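Long-range contact in trehalose monomycolate exporter MmpL3 (Mycobacterium tuberculosis, PDB 7NVH), which probably exports trehalose monomycolate, a mycolic acid carrier for the mycobacterial cell envelope, across the inner membrane as a transporter of the RND permease superfamily: residues M1-R13 against T270-R283. Sequence-based numbering, arbitrary orientation.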
ATOM      1  N   MET A   1      28.339   5.671 -20.924  1.00 52.55           N
ATOM      2  CA  MET A   1      27.040   5.010 -20.920  1.00 52.55           C
ATOM      3  C   MET A   1      25.922   6.030 -21.072  1.00 52.55           C
ATOM      4  O   MET A   1      25.133   5.960 -22.010  1.00 52.55           O
ATOM      5  CB  MET A   1      26.851   4.205 -19.636  1.00 52.55           C
ATOM      6  CG  MET A   1      25.454   3.641 -19.458  1.00 52.55           C
ATOM      7  SD  MET A   1      25.091   3.231 -17.741  1.00 52.55           S
ATOM      8  CE  MET A   1      25.541   1.498 -17.706  1.00 52.55           C
ATOM      9  N   PHE A   2      25.853   6.979 -20.138  1.00 49.27           N
ATOM     10  CA  PHE A   2      24.868   8.048 -20.239  1.00 49.27           C
ATOM     11  C   PHE A   2      25.265   9.092 -21.272  1.00 49.27           C
ATOM     12  O   PHE A   2      24.394   9.772 -21.822  1.00 49.27           O
ATOM     13  CB  PHE A   2      24.662   8.708 -18.879  1.00 49.27           C
ATOM     14  CG  PHE A   2      23.826   7.898 -17.938  1.00 49.27           C
ATOM     15  CD1 PHE A   2      24.402   7.245 -16.866  1.00 49.27           C
ATOM     16  CD2 PHE A   2      22.462   7.786 -18.128  1.00 49.27           C
ATOM     17  CE1 PHE A   2      23.635   6.498 -16.001  1.00 49.27           C
ATOM     18  CE2 PHE A   2      21.691   7.041 -17.266  1.00 49.27           C
ATOM     19  CZ  PHE A   2      22.278   6.396 -16.201  1.00 49.27           C
ATOM     20  N   ALA A   3      26.561   9.239 -21.541  1.00 47.65           N
ATOM     21  CA  ALA A   3      27.022  10.165 -22.564  1.00 47.65           C
ATOM     22  C   ALA A   3      26.899   9.595 -23.966  1.00 47.65           C
ATOM     23  O   ALA A   3      27.114  10.327 -24.938  1.00 47.65           O
ATOM     24  CB  ALA A   3      28.474  10.565 -22.299  1.00 47.65           C
ATOM     25  N   TRP A   4      26.571   8.313 -24.091  1.00 46.18           N
ATOM     26  CA  TRP A   4      26.281   7.694 -25.376  1.00 46.18           C
ATOM     27  C   TRP A   4      24.787   7.694 -25.665  1.00 46.18           C
ATOM     28  O   TRP A   4      24.372   7.930 -26.808  1.00 46.18           O
ATOM     29  CB  TRP A   4      26.832   6.265 -25.398  1.00 46.18           C
ATOM     30  CG  TRP A   4      26.389   5.446 -26.557  1.00 46.18           C
ATOM     31  CD1 TRP A   4      27.045   5.279 -27.738  1.00 46.18           C
ATOM     32  CD2 TRP A   4      25.199   4.655 -26.643  1.00 46.18           C
ATOM     33  NE1 TRP A   4      26.333   4.443 -28.560  1.00 46.18           N
ATOM     34  CE2 TRP A   4      25.193   4.047 -27.910  1.00 46.18           C
ATOM     35  CE3 TRP A   4      24.133   4.410 -25.774  1.00 46.18           C
ATOM     36  CZ2 TRP A   4      24.166   3.210 -28.329  1.00 46.18           C
ATOM     37  CZ3 TRP A   4      23.116   3.580 -26.192  1.00 46.18           C
ATOM     38  CH2 TRP A   4      23.138   2.989 -27.456  1.00 46.18           C
ATOM     39  N   TRP A   5      23.972   7.441 -24.641  1.00 46.41           N
ATOM     40  CA  TRP A   5      22.529   7.522 -24.815  1.00 46.41           C
ATOM     41  C   TRP A   5      22.094   8.936 -25.160  1.00 46.41           C
ATOM     42  O   TRP A   5      21.141   9.118 -25.919  1.00 46.41           O
ATOM     43  CB  TRP A   5      21.806   7.041 -23.558  1.00 46.41           C
ATOM     44  CG  TRP A   5      20.318   6.963 -23.729  1.00 46.41           C
ATOM     45  CD1 TRP A   5      19.374   7.525 -22.926  1.00 46.41           C
ATOM     46  CD2 TRP A   5      19.605   6.275 -24.764  1.00 46.41           C
ATOM     47  NE1 TRP A   5      18.119   7.238 -23.399  1.00 46.41           N
ATOM     48  CE2 TRP A   5      18.235   6.470 -24.526  1.00 46.41           C
ATOM     49  CE3 TRP A   5      19.993   5.512 -25.869  1.00 46.41           C
ATOM     50  CZ2 TRP A   5      17.254   5.936 -25.351  1.00 46.41           C
ATOM     51  CZ3 TRP A   5      19.018   4.986 -26.686  1.00 46.41           C
ATOM     52  CH2 TRP A   5      17.665   5.198 -26.423  1.00 46.41           C
ATOM     53  N   GLY A   6      22.775   9.945 -24.620  1.00 46.34           N
ATOM     54  CA  GLY A   6      22.455  11.312 -24.984  1.00 46.34           C
ATOM     55  C   GLY A   6      22.663  11.594 -26.457  1.00 46.34           C
ATOM     56  O   GLY A   6      21.925  12.380 -27.054  1.00 46.34           O
ATOM     57  N   ARG A   7      23.665  10.963 -27.062  1.00 46.33           N
ATOM     58  CA  ARG A   7      23.935  11.157 -28.480  1.00 46.33           C
ATOM     59  C   ARG A   7      23.075  10.281 -29.371  1.00 46.33           C
ATOM     60  O   ARG A   7      22.817  10.652 -30.521  1.00 46.33           O
ATOM     61  CB  ARG A   7      25.409  10.879 -28.786  1.00 46.33           C
ATOM     62  CG  ARG A   7      26.381  11.681 -27.950  1.00 46.33           C
ATOM     63  CD  ARG A   7      27.807  11.321 -28.297  1.00 46.33           C
ATOM     64  NE  ARG A   7      28.161  11.774 -29.638  1.00 46.33           N
ATOM     65  CZ  ARG A   7      28.623  12.987 -29.915  1.00 46.33           C
ATOM     66  NH1 ARG A   7      28.787  13.874 -28.945  1.00 46.33           N
ATOM     67  NH2 ARG A   7      28.921  13.315 -31.165  1.00 46.33           N
ATOM     68  N   THR A   8      22.633   9.121 -28.884  1.00 46.09           N
ATOM     69  CA  THR A   8      21.809   8.243 -29.705  1.00 46.09           C
ATOM     70  C   THR A   8      20.314   8.474 -29.536  1.00 46.09           C
ATOM     71  O   THR A   8      19.538   8.008 -30.374  1.00 46.09           O
ATOM     72  CB  THR A   8      22.126   6.777 -29.412  1.00 46.09           C
ATOM     73  OG1 THR A   8      21.888   6.504 -28.029  1.00 46.09           O
ATOM     74  CG2 THR A   8      23.569   6.470 -29.755  1.00 46.09           C
ATOM     75  N   VAL A   9      19.884   9.175 -28.485  1.00 46.37           N
ATOM     76  CA  VAL A   9      18.469   9.505 -28.344  1.00 46.37           C
ATOM     77  C   VAL A   9      18.091  10.719 -29.172  1.00 46.37           C
ATOM     78  O   VAL A   9      16.899  11.015 -29.315  1.00 46.37           O
ATOM     79  CB  VAL A   9      18.110   9.740 -26.864  1.00 46.37           C
ATOM     80  CG1 VAL A   9      18.608  11.095 -26.402  1.00 46.37           C
ATOM     81  CG2 VAL A   9      16.613   9.591 -26.631  1.00 46.37           C
ATOM     82  N   TYR A  10      19.068  11.427 -29.729  1.00 46.06           N
ATOM     83  CA  TYR A  10      18.788  12.551 -30.609  1.00 46.06           C
ATOM     84  C   TYR A  10      18.865  12.183 -32.080  1.00 46.06           C
ATOM     85  O   TYR A  10      18.074  12.692 -32.877  1.00 46.06           O
ATOM     86  CB  TYR A  10      19.745  13.711 -30.331  1.00 46.06           C
ATOM     87  CG  TYR A  10      19.392  14.956 -31.111  1.00 46.06           C
ATOM     88  CD1 TYR A  10      18.445  15.849 -30.637  1.00 46.06           C
ATOM     89  CD2 TYR A  10      19.993  15.229 -32.331  1.00 46.06           C
ATOM     90  CE1 TYR A  10      18.113  16.979 -31.348  1.00 46.06           C
ATOM     91  CE2 TYR A  10      19.665  16.356 -33.049  1.00 46.06           C
ATOM     92  CZ  TYR A  10      18.727  17.227 -32.553  1.00 46.06           C
ATOM     93  OH  TYR A  10      18.399  18.355 -33.267  1.00 46.06           O
ATOM     94  N   ARG A  11      19.806  11.322 -32.471  1.00 45.19           N
ATOM     95  CA  ARG A  11      19.856  10.897 -33.864  1.00 45.19           C
ATOM     96  C   ARG A  11      18.581  10.158 -34.247  1.00 45.19           C
ATOM     97  O   ARG A  11      18.009  10.400 -35.316  1.00 45.19           O
ATOM     98  CB  ARG A  11      21.089  10.028 -34.109  1.00 45.19           C
ATOM     99  CG  ARG A  11      21.285   9.611 -35.562  1.00 45.19           C
ATOM    100  CD  ARG A  11      20.981  10.753 -36.522  1.00 45.19           C
ATOM    101  NE  ARG A  11      20.466  10.279 -37.804  1.00 45.19           N
ATOM    102  CZ  ARG A  11      20.135  11.074 -38.816  1.00 45.19           C
ATOM    103  NH1 ARG A  11      20.266  12.388 -38.698  1.00 45.19           N
ATOM    104  NH2 ARG A  11      19.674  10.559 -39.947  1.00 45.19           N
ATOM    105  N   TYR A  12      18.113   9.266 -33.380  1.00 44.93           N
ATOM    106  CA  TYR A  12      16.813   8.621 -33.526  1.00 44.93           C
ATOM    107  C   TYR A  12      15.930   9.164 -32.411  1.00 44.93           C
ATOM    108  O   TYR A  12      15.786   8.553 -31.355  1.00 44.93           O
ATOM    109  CB  TYR A  12      16.928   7.102 -33.446  1.00 44.93           C
ATOM    110  CG  TYR A  12      18.174   6.539 -34.078  1.00 44.93           C
ATOM    111  CD1 TYR A  12      19.234   6.110 -33.297  1.00 44.93           C
ATOM    112  CD2 TYR A  12      18.289   6.433 -35.453  1.00 44.93           C
ATOM    113  CE1 TYR A  12      20.372   5.594 -33.866  1.00 44.93           C
ATOM    114  CE2 TYR A  12      19.424   5.919 -36.033  1.00 44.93           C
ATOM    115  CZ  TYR A  12      20.464   5.500 -35.235  1.00 44.93           C
ATOM    116  OH  TYR A  12      21.601   4.985 -35.812  1.00 44.93           O
ATOM    117  N   ARG A  13      15.340  10.329 -32.651  1.00 45.65           N
ATOM    118  CA  ARG A  13      14.418  10.936 -31.704  1.00 45.65           C
ATOM    119  C   ARG A  13      12.971  10.764 -32.124  1.00 45.65           C
ATOM    120  O   ARG A  13      12.068  11.176 -31.390  1.00 45.65           O
ATOM    121  CB  ARG A  13      14.746  12.421 -31.518  1.00 45.65           C
ATOM    122  CG  ARG A  13      14.110  13.344 -32.530  1.00 45.65           C
ATOM    123  CD  ARG A  13      14.794  14.687 -32.518  1.00 45.65           C
ATOM    124  NE  ARG A  13      15.927  14.712 -33.432  1.00 45.65           N
ATOM    125  CZ  ARG A  13      15.868  15.160 -34.679  1.00 45.65           C
ATOM    126  NH1 ARG A  13      14.728  15.632 -35.157  1.00 45.65           N
ATOM    127  NH2 ARG A  13      16.947  15.142 -35.444  1.00 45.65           N
ATOM    128  N   THR A 270      20.267  22.697 -29.703  1.00 50.33           N
ATOM    129  CA  THR A 270      19.295  21.689 -29.290  1.00 50.33           C
ATOM    130  C   THR A 270      19.959  20.347 -29.006  1.00 50.33           C
ATOM    131  O   THR A 270      19.663  19.701 -27.996  1.00 50.33           O
ATOM    132  CB  THR A 270      18.217  21.533 -30.358  1.00 50.33           C
ATOM    133  OG1 THR A 270      17.806  22.826 -30.816  1.00 50.33           O
ATOM    134  CG2 THR A 270      17.019  20.801 -29.788  1.00 50.33           C
ATOM    135  N   GLU A 271      20.861  19.907 -29.886  1.00 50.31           N
ATOM    136  CA  GLU A 271      21.488  18.603 -29.693  1.00 50.31           C
ATOM    137  C   GLU A 271      22.393  18.594 -28.468  1.00 50.31           C
ATOM    138  O   GLU A 271      22.359  17.648 -27.673  1.00 50.31           O
ATOM    139  CB  GLU A 271      22.272  18.203 -30.939  1.00 50.31           C
ATOM    140  CG  GLU A 271      23.014  16.890 -30.785  1.00 50.31           C
ATOM    141  CD  GLU A 271      23.657  16.429 -32.073  1.00 50.31           C
ATOM    142  OE1 GLU A 271      23.562  17.159 -33.080  1.00 50.31           O
ATOM    143  OE2 GLU A 271      24.256  15.331 -32.078  1.00 50.31           O
ATOM    144  N   THR A 272      23.213  19.634 -28.304  1.00 48.96           N
ATOM    145  CA  THR A 272      24.095  19.704 -27.144  1.00 48.96           C
ATOM    146  C   THR A 272      23.295  19.809 -25.856  1.00 48.96           C
ATOM    147  O   THR A 272      23.653  19.201 -24.841  1.00 48.96           O
ATOM    148  CB  THR A 272      25.049  20.889 -27.279  1.00 48.96           C
ATOM    149  OG1 THR A 272      25.820  20.745 -28.476  1.00 48.96           O
ATOM    150  CG2 THR A 272      25.987  20.957 -26.093  1.00 48.96           C
ATOM    151  N   ALA A 273      22.208  20.579 -25.876  1.00 47.92           N
ATOM    152  CA  ALA A 273      21.359  20.680 -24.696  1.00 47.92           C
ATOM    153  C   ALA A 273      20.773  19.327 -24.331  1.00 47.92           C
ATOM    154  O   ALA A 273      20.728  18.961 -23.152  1.00 47.92           O
ATOM    155  CB  ALA A 273      20.248  21.700 -24.931  1.00 47.92           C
ATOM    156  N   VAL A 274      20.326  18.562 -25.330  1.00 47.77           N
ATOM    157  CA  VAL A 274      19.772  17.239 -25.061  1.00 47.77           C
ATOM    158  C   VAL A 274      20.843  16.316 -24.497  1.00 47.77           C
ATOM    159  O   VAL A 274      20.603  15.584 -23.530  1.00 47.77           O
ATOM    160  CB  VAL A 274      19.132  16.656 -26.333  1.00 47.77           C
ATOM    161  CG1 VAL A 274      18.816  15.187 -26.140  1.00 47.77           C
ATOM    162  CG2 VAL A 274      17.869  17.420 -26.678  1.00 47.77           C
ATOM    163  N   ARG A 275      22.043  16.340 -25.079  1.00 47.68           N
ATOM    164  CA  ARG A 275      23.111  15.477 -24.585  1.00 47.68           C
ATOM    165  C   ARG A 275      23.458  15.805 -23.139  1.00 47.68           C
ATOM    166  O   ARG A 275      23.600  14.905 -22.304  1.00 47.68           O
ATOM    167  CB  ARG A 275      24.346  15.603 -25.475  1.00 47.68           C
ATOM    168  CG  ARG A 275      25.293  14.425 -25.362  1.00 47.68           C
ATOM    169  CD  ARG A 275      26.708  14.804 -25.740  1.00 47.68           C
ATOM    170  NE  ARG A 275      26.782  15.369 -27.082  1.00 47.68           N
ATOM    171  CZ  ARG A 275      27.397  16.508 -27.377  1.00 47.68           C
ATOM    172  NH1 ARG A 275      27.995  17.204 -26.421  1.00 47.68           N
ATOM    173  NH2 ARG A 275      27.416  16.950 -28.626  1.00 47.68           N
ATOM    174  N   ARG A 276      23.585  17.093 -22.820  1.00 49.99           N
ATOM    175  CA  ARG A 276      23.972  17.483 -21.469  1.00 49.99           C
ATOM    176  C   ARG A 276      22.864  17.194 -20.463  1.00 49.99           C
ATOM    177  O   ARG A 276      23.135  16.716 -19.352  1.00 49.99           O
ATOM    178  CB  ARG A 276      24.356  18.958 -21.443  1.00 49.99           C
ATOM    179  CG  ARG A 276      25.623  19.266 -22.214  1.00 49.99           C
ATOM    180  CD  ARG A 276      25.886  20.753 -22.264  1.00 49.99           C
ATOM    181  NE  ARG A 276      26.029  21.320 -20.929  1.00 49.99           N
ATOM    182  CZ  ARG A 276      27.191  21.466 -20.304  1.00 49.99           C
ATOM    183  NH1 ARG A 276      28.315  21.089 -20.895  1.00 49.99           N
ATOM    184  NH2 ARG A 276      27.228  21.990 -19.087  1.00 49.99           N
ATOM    185  N   THR A 277      21.609  17.474 -20.827  1.00 48.08           N
ATOM    186  CA  THR A 277      20.522  17.174 -19.907  1.00 48.08           C
ATOM    187  C   THR A 277      20.391  15.677 -19.688  1.00 48.08           C
ATOM    188  O   THR A 277      20.099  15.253 -18.569  1.00 48.08           O
ATOM    189  CB  THR A 277      19.199  17.777 -20.384  1.00 48.08           C
ATOM    190  OG1 THR A 277      18.218  17.635 -19.350  1.00 48.08           O
ATOM    191  CG2 THR A 277      18.682  17.090 -21.623  1.00 48.08           C
ATOM    192  N   VAL A 278      20.654  14.857 -20.709  1.00 47.19           N
ATOM    193  CA  VAL A 278      20.724  13.419 -20.473  1.00 47.19           C
ATOM    194  C   VAL A 278      21.823  13.121 -19.465  1.00 47.19           C
ATOM    195  O   VAL A 278      21.544  12.717 -18.333  1.00 47.19           O
ATOM    196  CB  VAL A 278      20.938  12.655 -21.789  1.00 47.19           C
ATOM    197  CG1 VAL A 278      21.341  11.223 -21.500  1.00 47.19           C
ATOM    198  CG2 VAL A 278      19.670  12.678 -22.618  1.00 47.19           C
ATOM    199  N   ILE A 279      23.068  13.441 -19.827  1.00 46.53           N
ATOM    200  CA  ILE A 279      24.261  13.160 -19.033  1.00 46.53           C
ATOM    201  C   ILE A 279      24.043  13.465 -17.557  1.00 46.53           C
ATOM    202  O   ILE A 279      24.437  12.677 -16.691  1.00 46.53           O
ATOM    203  CB  ILE A 279      25.467  13.949 -19.572  1.00 46.53           C
ATOM    204  CG1 ILE A 279      25.973  13.330 -20.872  1.00 46.53           C
ATOM    205  CG2 ILE A 279      26.583  13.995 -18.552  1.00 46.53           C
ATOM    206  CD1 ILE A 279      27.164  14.044 -21.452  1.00 46.53           C
ATOM    207  N   THR A 280      23.411  14.596 -17.251  1.00 47.95           N
ATOM    208  CA  THR A 280      23.234  14.946 -15.842  1.00 47.95           C
ATOM    209  C   THR A 280      21.887  14.493 -15.278  1.00 47.95           C
ATOM    210  O   THR A 280      21.833  13.645 -14.376  1.00 47.95           O
ATOM    211  CB  THR A 280      23.395  16.456 -15.659  1.00 47.95           C
ATOM    212  OG1 THR A 280      22.212  17.121 -16.112  1.00 47.95           O
ATOM    213  CG2 THR A 280      24.580  16.959 -16.449  1.00 47.95           C
ATOM    214  N   ALA A 281      20.791  15.040 -15.806  1.00 48.46           N
ATOM    215  CA  ALA A 281      19.493  14.816 -15.190  1.00 48.46           C
ATOM    216  C   ALA A 281      19.001  13.394 -15.417  1.00 48.46           C
ATOM    217  O   ALA A 281      18.390  12.803 -14.524  1.00 48.46           O
ATOM    218  CB  ALA A 281      18.479  15.826 -15.722  1.00 48.46           C
ATOM    219  N   GLY A 282      19.222  12.833 -16.608  1.00 49.69           N
ATOM    220  CA  GLY A 282      18.793  11.468 -16.844  1.00 49.69           C
ATOM    221  C   GLY A 282      19.570  10.480 -15.999  1.00 49.69           C
ATOM    222  O   GLY A 282      19.020   9.480 -15.536  1.00 49.69           O
ATOM    223  N   ARG A 283      20.857  10.751 -15.780  1.00 50.11           N
ATOM    224  CA  ARG A 283      21.641   9.925 -14.869  1.00 50.11           C
ATOM    225  C   ARG A 283      21.091  10.000 -13.453  1.00 50.11           C
ATOM    226  O   ARG A 283      20.941   8.972 -12.779  1.00 50.11           O
ATOM    227  CB  ARG A 283      23.102  10.367 -14.902  1.00 50.11           C
ATOM    228  CG  ARG A 283      24.031   9.518 -14.070  1.00 50.11           C
ATOM    229  CD  ARG A 283      25.436  10.084 -14.098  1.00 50.11           C
ATOM    230  NE  ARG A 283      26.386   9.226 -13.400  1.00 50.11           N
ATOM    231  CZ  ARG A 283      26.531   9.197 -12.081  1.00 50.11           C
ATOM    232  NH1 ARG A 283      25.788   9.981 -11.315  1.00 50.11           N
ATOM    233  NH2 ARG A 283      27.422   8.386 -11.530  1.00 50.11           N
TER
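Arg283 sets the first part of its aliphatic stem, CA to CG, over one face of the Phe2 ring. Arg283 CA stands 3.8 Å from the centroid of that ring, in a CH-pi contact. Arg283 CB follows beside Phe2 CD1, and Arg283 CG closes to 3.6 Å from Phe2 CE1. Arg283 CD is still 4.1 Å from Phe2 CD1. With CG anti to the backbone N (chi1 -176°) and the chain straight to NE, the guanidinium is carried past the ring, where NH1 is hydrogen-bonded to the carbonyl O of Ala577 and NH2 to those of Leu576 and Leu746. Arginine suits the place, greasy along the stem and rich in donors at the end. Between the helices, Val278 is a knob in a hole formed by Phe2, Trp5, Gly6 and Val9; side-chain-free Gly6 lets its CA come within 3.7 Å of Val278 CG1. The short N-terminal helix 2-11 thus packs, roughly antiparallel (141°), on the start of helix 270-297 at one end of the RND-type helix bundle. Beyond Gly6, Arg7 and Arg275 run side by side, like charges with their aliphatic parts touching. Farther along, Glu271 CB covers one face of the Tyr10 ring; Arg13 NE, hydrogen-bonded to Tyr10's backbone O, covers the other.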